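Local coordinates for protein Glp_546_48378_50642 (PDB 2QVW) that cleaves double-stranded RNA into 21 to 23 base-pair siRNAs in the RNA interference pathway of Giardia, as an RNase III enzyme of the Dicer family, at residues D502-S514 / I531-S543. Numbering follows the deposited sequence.
Sequences DMLDWYRLGIQFS and IMTHLARGLWLGS
Leu539 CD2 lies over one face of the Trp506 indole, 3.5 Å from the centroid of the five-membered ring and 14° off its normal, a CH-pi contact. Trp506 CG stands anti to its carbonyl carbon (chi1 -64°), and this sends the indole across helix 531-542 as a knob among Leu535, Gly538, Leu539 and Gly542. A second knob comes the other way: the His534 ring enters between Tyr507, Gly510, Ile511 and Ser514. Ile511 CG1 covers one face of this imidazole, 4.0 Å from its centroid. At its edge, ND1 donates a weak hydrogen bond of 3.5 Å to Gly510 O. The Tyr507 ring has Leu535 CD2 and Ile531 CA at its edge. Between the two knobs the helices meet at Gly510 and Gly538. Their axes approach to 6.9 Å and cross at 93°. Phe513 CD2 rests on Arg537 CD at 4.0 Å, while the guanidinium reaches Met434 O. The Ser543 side chain lies about 8 Å from a bound manganese ion. Helix 464-473 packs on Met503 and Ile531, helix 486-497 on Ala536 and Leu539, and helix 421-433 on Phe513 and Leu541.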
loop_
_atom_site.group_PDB
_atom_site.type_symbol
_atom_site.label_atom_id
_atom_site.label_comp_id
_atom_site.label_asym_id
_atom_site.label_seq_id
_atom_site.Cartn_x
_atom_site.Cartn_y
_atom_site.Cartn_z
ATOM N N ASP A 502 1.297 -35.789 20.788
ATOM C CA ASP A 502 1.131 -34.997 19.572
ATOM C C ASP A 502 1.503 -33.536 19.781
ATOM O O ASP A 502 1.734 -32.805 18.817
ATOM C CB ASP A 502 -0.308 -35.062 19.054
ATOM C CG ASP A 502 -0.613 -36.367 18.337
ATOM O OD1 ASP A 502 0.336 -36.988 17.803
ATOM O OD2 ASP A 502 -1.803 -36.760 18.295
ATOM N N MET A 503 1.584 -33.117 21.038
ATOM C CA MET A 503 1.905 -31.734 21.350
ATOM C C MET A 503 3.320 -31.219 21.033
ATOM O O MET A 503 3.495 -30.025 20.752
ATOM C CB MET A 503 1.552 -31.459 22.811
ATOM C CG MET A 503 0.062 -31.418 23.047
ATOM S SD MET A 503 -0.384 -30.864 24.688
ATOM C CE MET A 503 -0.854 -32.413 25.465
ATOM N N LEU A 504 4.325 -32.092 21.073
ATOM C CA LEU A 504 5.688 -31.655 20.781
ATOM C C LEU A 504 5.808 -31.186 19.323
ATOM O O LEU A 504 6.639 -30.327 18.997
ATOM C CB LEU A 504 6.685 -32.787 21.065
ATOM C CG LEU A 504 8.176 -32.500 20.830
ATOM C CD1 LEU A 504 8.607 -31.260 21.608
ATOM C CD2 LEU A 504 9.001 -33.715 21.239
ATOM N N ASP A 505 4.971 -31.751 18.454
ATOM C CA ASP A 505 4.977 -31.385 17.047
ATOM C C ASP A 505 4.374 -29.996 16.881
ATOM O O ASP A 505 4.810 -29.213 16.036
ATOM C CB ASP A 505 4.190 -32.410 16.240
ATOM C CG ASP A 505 4.790 -33.795 16.330
ATOM O OD1 ASP A 505 5.988 -33.941 16.008
ATOM O OD2 ASP A 505 4.069 -34.737 16.724
ATOM N N TRP A 506 3.370 -29.694 17.698
ATOM C CA TRP A 506 2.715 -28.388 17.671
ATOM C C TRP A 506 3.667 -27.348 18.236
ATOM O O TRP A 506 3.702 -26.201 17.794
ATOM C CB TRP A 506 1.454 -28.412 18.530
ATOM C CG TRP A 506 0.417 -29.331 18.021
ATOM C CD1 TRP A 506 -0.256 -30.267 18.732
ATOM C CD2 TRP A 506 -0.040 -29.435 16.675
ATOM N NE1 TRP A 506 -1.105 -30.962 17.912
ATOM C CE2 TRP A 506 -0.992 -30.470 16.639
ATOM C CE3 TRP A 506 0.263 -28.756 15.491
ATOM C CZ2 TRP A 506 -1.645 -30.847 15.463
ATOM C CZ3 TRP A 506 -0.386 -29.132 14.319
ATOM C CH2 TRP A 506 -1.329 -30.169 14.315
ATOM N N TYR A 507 4.430 -27.762 19.238
ATOM C CA TYR A 507 5.390 -26.878 19.855
ATOM C C TYR A 507 6.515 -26.563 18.881
ATOM O O TYR A 507 6.707 -25.405 18.509
ATOM C CB TYR A 507 5.971 -27.523 21.099
ATOM C CG TYR A 507 6.920 -26.617 21.822
ATOM C CD1 TYR A 507 6.447 -25.550 22.590
ATOM C CD2 TYR A 507 8.300 -26.811 21.728
ATOM C CE1 TYR A 507 7.325 -24.700 23.251
ATOM C CE2 TYR A 507 9.191 -25.964 22.386
ATOM C CZ TYR A 507 8.697 -24.915 23.146
ATOM O OH TYR A 507 9.577 -24.089 23.805
ATOM N N ARG A 508 7.251 -27.595 18.467
ATOM C CA ARG A 508 8.364 -27.408 17.536
ATOM C C ARG A 508 7.933 -26.612 16.313
ATOM O O ARG A 508 8.764 -26.031 15.616
ATOM C CB ARG A 508 8.968 -28.761 17.112
ATOM C CG ARG A 508 9.988 -29.329 18.107
ATOM C CD ARG A 508 10.840 -30.483 17.542
ATOM N NE ARG A 508 10.087 -31.722 17.333
ATOM C CZ ARG A 508 9.341 -31.991 16.257
ATOM N NH1 ARG A 508 9.239 -31.110 15.263
ATOM N NH2 ARG A 508 8.688 -33.149 16.175
ATOM N N LEU A 509 6.632 -26.584 16.058
ATOM C CA LEU A 509 6.115 -25.833 14.931
ATOM C C LEU A 509 5.855 -24.398 15.381
ATOM O O LEU A 509 6.178 -23.448 14.670
ATOM C CB LEU A 509 4.817 -26.459 14.411
ATOM C CG LEU A 509 4.027 -25.634 13.376
ATOM C CD1 LEU A 509 4.921 -25.301 12.196
ATOM C CD2 LEU A 509 2.788 -26.401 12.914
ATOM N N GLY A 510 5.268 -24.242 16.563
ATOM C CA GLY A 510 4.988 -22.912 17.063
ATOM C C GLY A 510 6.285 -22.175 17.298
ATOM O O GLY A 510 6.422 -20.998 16.996
ATOM N N ILE A 511 7.254 -22.889 17.840
ATOM C CA ILE A 511 8.546 -22.310 18.118
ATOM C C ILE A 511 9.224 -22.009 16.791
ATOM O O ILE A 511 10.093 -21.149 16.711
ATOM C CB ILE A 511 9.416 -23.294 18.937
ATOM C CG1 ILE A 511 10.223 -22.536 19.994
ATOM C CG2 ILE A 511 10.328 -24.081 18.022
ATOM C CD1 ILE A 511 11.017 -21.351 19.472
ATOM N N GLN A 512 8.818 -22.726 15.751
ATOM C CA GLN A 512 9.384 -22.563 14.412
ATOM C C GLN A 512 8.942 -21.226 13.820
ATOM O O GLN A 512 9.734 -20.504 13.206
ATOM C CB GLN A 512 8.905 -23.705 13.520
ATOM C CG GLN A 512 9.747 -23.989 12.281
ATOM C CD GLN A 512 11.049 -24.698 12.599
ATOM O OE1 GLN A 512 11.988 -24.092 13.108
ATOM N NE2 GLN A 512 11.107 -25.991 12.307
ATOM N N PHE A 513 7.666 -20.907 14.016
ATOM C CA PHE A 513 7.083 -19.665 13.522
ATOM C C PHE A 513 7.717 -18.476 14.235
ATOM O O PHE A 513 8.182 -17.537 13.600
ATOM C CB PHE A 513 5.574 -19.667 13.776
ATOM C CG PHE A 513 4.879 -18.414 13.321
ATOM C CD1 PHE A 513 4.725 -18.143 11.963
ATOM C CD2 PHE A 513 4.392 -17.500 14.248
ATOM C CE1 PHE A 513 4.099 -16.990 11.535
ATOM C CE2 PHE A 513 3.766 -16.345 13.833
ATOM C CZ PHE A 513 3.618 -16.087 12.469
ATOM N N SER A 514 7.720 -18.526 15.560
ATOM C CA SER A 514 8.287 -17.467 16.377
ATOM C C SER A 514 9.683 -17.063 15.905
ATOM O O SER A 514 10.102 -15.919 16.087
ATOM C CB SER A 514 8.359 -17.929 17.833
ATOM O OG SER A 514 7.123 -18.483 18.243
ATOM N N ILE A 531 5.478 -21.389 26.433
ATOM C CA ILE A 531 5.241 -22.737 25.924
ATOM C C ILE A 531 3.832 -22.879 25.348
ATOM O O ILE A 531 3.641 -23.329 24.223
ATOM C CB ILE A 531 5.436 -23.787 27.048
ATOM C CG1 ILE A 531 6.929 -23.941 27.367
ATOM C CG2 ILE A 531 4.841 -25.116 26.626
ATOM C CD1 ILE A 531 7.210 -24.720 28.621
ATOM N N MET A 532 2.849 -22.473 26.130
ATOM C CA MET A 532 1.468 -22.565 25.710
ATOM C C MET A 532 1.228 -21.828 24.405
ATOM O O MET A 532 0.551 -22.350 23.520
ATOM C CB MET A 532 0.553 -22.017 26.807
ATOM C CG MET A 532 -0.614 -22.931 27.168
ATOM S SD MET A 532 -0.138 -24.683 27.397
ATOM C CE MET A 532 1.072 -24.571 28.687
ATOM N N THR A 533 1.787 -20.625 24.276
ATOM C CA THR A 533 1.608 -19.827 23.057
ATOM C C THR A 533 2.121 -20.533 21.804
ATOM O O THR A 533 1.429 -20.569 20.788
ATOM C CB THR A 533 2.313 -18.456 23.156
ATOM O OG1 THR A 533 1.746 -17.687 24.222
ATOM C CG2 THR A 533 2.148 -17.692 21.860
ATOM N N HIS A 534 3.326 -21.099 21.884
ATOM C CA HIS A 534 3.929 -21.798 20.751
ATOM C C HIS A 534 3.057 -22.934 20.268
ATOM O O HIS A 534 3.139 -23.330 19.110
ATOM C CB HIS A 534 5.307 -22.344 21.119
ATOM C CG HIS A 534 6.331 -21.279 21.347
ATOM N ND1 HIS A 534 6.664 -20.355 20.381
ATOM C CD2 HIS A 534 7.096 -20.991 22.426
ATOM C CE1 HIS A 534 7.591 -19.545 20.857
ATOM N NE2 HIS A 534 7.871 -19.909 22.097
ATOM N N LEU A 535 2.247 -23.476 21.166
ATOM C CA LEU A 535 1.346 -24.547 20.789
ATOM C C LEU A 535 0.204 -23.872 20.054
ATOM O O LEU A 535 -0.171 -24.277 18.950
ATOM C CB LEU A 535 0.810 -25.270 22.024
ATOM C CG LEU A 535 1.800 -26.064 22.865
ATOM C CD1 LEU A 535 1.062 -26.662 24.021
ATOM C CD2 LEU A 535 2.456 -27.152 22.035
ATOM N N ALA A 536 -0.333 -22.827 20.681
ATOM C CA ALA A 536 -1.437 -22.056 20.127
ATOM C C ALA A 536 -1.167 -21.737 18.671
ATOM O O ALA A 536 -1.938 -22.122 17.799
ATOM C CB ALA A 536 -1.624 -20.777 20.921
ATOM N N ARG A 537 -0.067 -21.036 18.414
ATOM C CA ARG A 537 0.317 -20.673 17.050
ATOM C C ARG A 537 0.254 -21.925 16.181
ATOM O O ARG A 537 -0.556 -22.013 15.252
ATOM C CB ARG A 537 1.740 -20.108 17.036
ATOM C CG ARG A 537 1.969 -18.917 17.962
ATOM C CD ARG A 537 1.779 -17.581 17.257
ATOM N NE ARG A 537 2.065 -16.436 18.125
ATOM C CZ ARG A 537 3.212 -16.242 18.767
ATOM N NH1 ARG A 537 4.196 -17.120 18.653
ATOM N NH2 ARG A 537 3.378 -15.160 19.515
ATOM N N GLY A 538 1.107 -22.894 16.514
ATOM C CA GLY A 538 1.169 -24.154 15.798
ATOM C C GLY A 538 -0.173 -24.821 15.573
ATOM O O GLY A 538 -0.437 -25.312 14.489
ATOM N N LEU A 539 -1.017 -24.863 16.592
ATOM C CA LEU A 539 -2.330 -25.471 16.435
ATOM C C LEU A 539 -3.246 -24.590 15.603
ATOM O O LEU A 539 -4.156 -25.086 14.933
ATOM C CB LEU A 539 -2.978 -25.701 17.792
ATOM C CG LEU A 539 -2.678 -27.050 18.425
ATOM C CD1 LEU A 539 -3.190 -27.074 19.846
ATOM C CD2 LEU A 539 -3.328 -28.141 17.585
ATOM N N TRP A 540 -3.003 -23.280 15.664
ATOM C CA TRP A 540 -3.789 -22.306 14.917
ATOM C C TRP A 540 -3.634 -22.603 13.440
ATOM O O TRP A 540 -4.607 -22.957 12.773
ATOM C CB TRP A 540 -3.312 -20.886 15.248
ATOM C CG TRP A 540 -3.942 -19.787 14.429
ATOM C CD1 TRP A 540 -3.349 -19.085 13.417
ATOM C CD2 TRP A 540 -5.283 -19.270 14.540
ATOM N NE1 TRP A 540 -4.228 -18.166 12.889
ATOM C CE2 TRP A 540 -5.422 -18.257 13.556
ATOM C CE3 TRP A 540 -6.378 -19.562 15.372
ATOM C CZ2 TRP A 540 -6.613 -17.531 13.382
ATOM C CZ3 TRP A 540 -7.566 -18.836 15.199
ATOM C CH2 TRP A 540 -7.669 -17.835 14.210
ATOM N N LEU A 541 -2.406 -22.497 12.941
ATOM C CA LEU A 541 -2.153 -22.752 11.529
ATOM C C LEU A 541 -1.806 -24.191 11.212
ATOM O O LEU A 541 -1.453 -24.514 10.083
ATOM C CB LEU A 541 -1.027 -21.858 11.014
ATOM C CG LEU A 541 -0.395 -20.790 11.913
ATOM C CD1 LEU A 541 0.630 -21.418 12.838
ATOM C CD2 LEU A 541 0.284 -19.762 11.029
ATOM N N GLY A 542 -1.926 -25.062 12.201
ATOM C CA GLY A 542 -1.588 -26.457 11.979
ATOM C C GLY A 542 -2.738 -27.421 11.756
ATOM O O GLY A 542 -2.659 -28.267 10.862
ATOM N N SER A 543 -3.795 -27.304 12.555
ATOM C CA SER A 543 -4.929 -28.206 12.438
ATOM C C SER A 543 -5.368 -28.470 10.992
ATOM O O SER A 543 -5.575 -27.546 10.187
ATOM C CB SER A 543 -6.093 -27.684 13.282
ATOM O OG SER A 543 -5.725 -27.698 14.658
#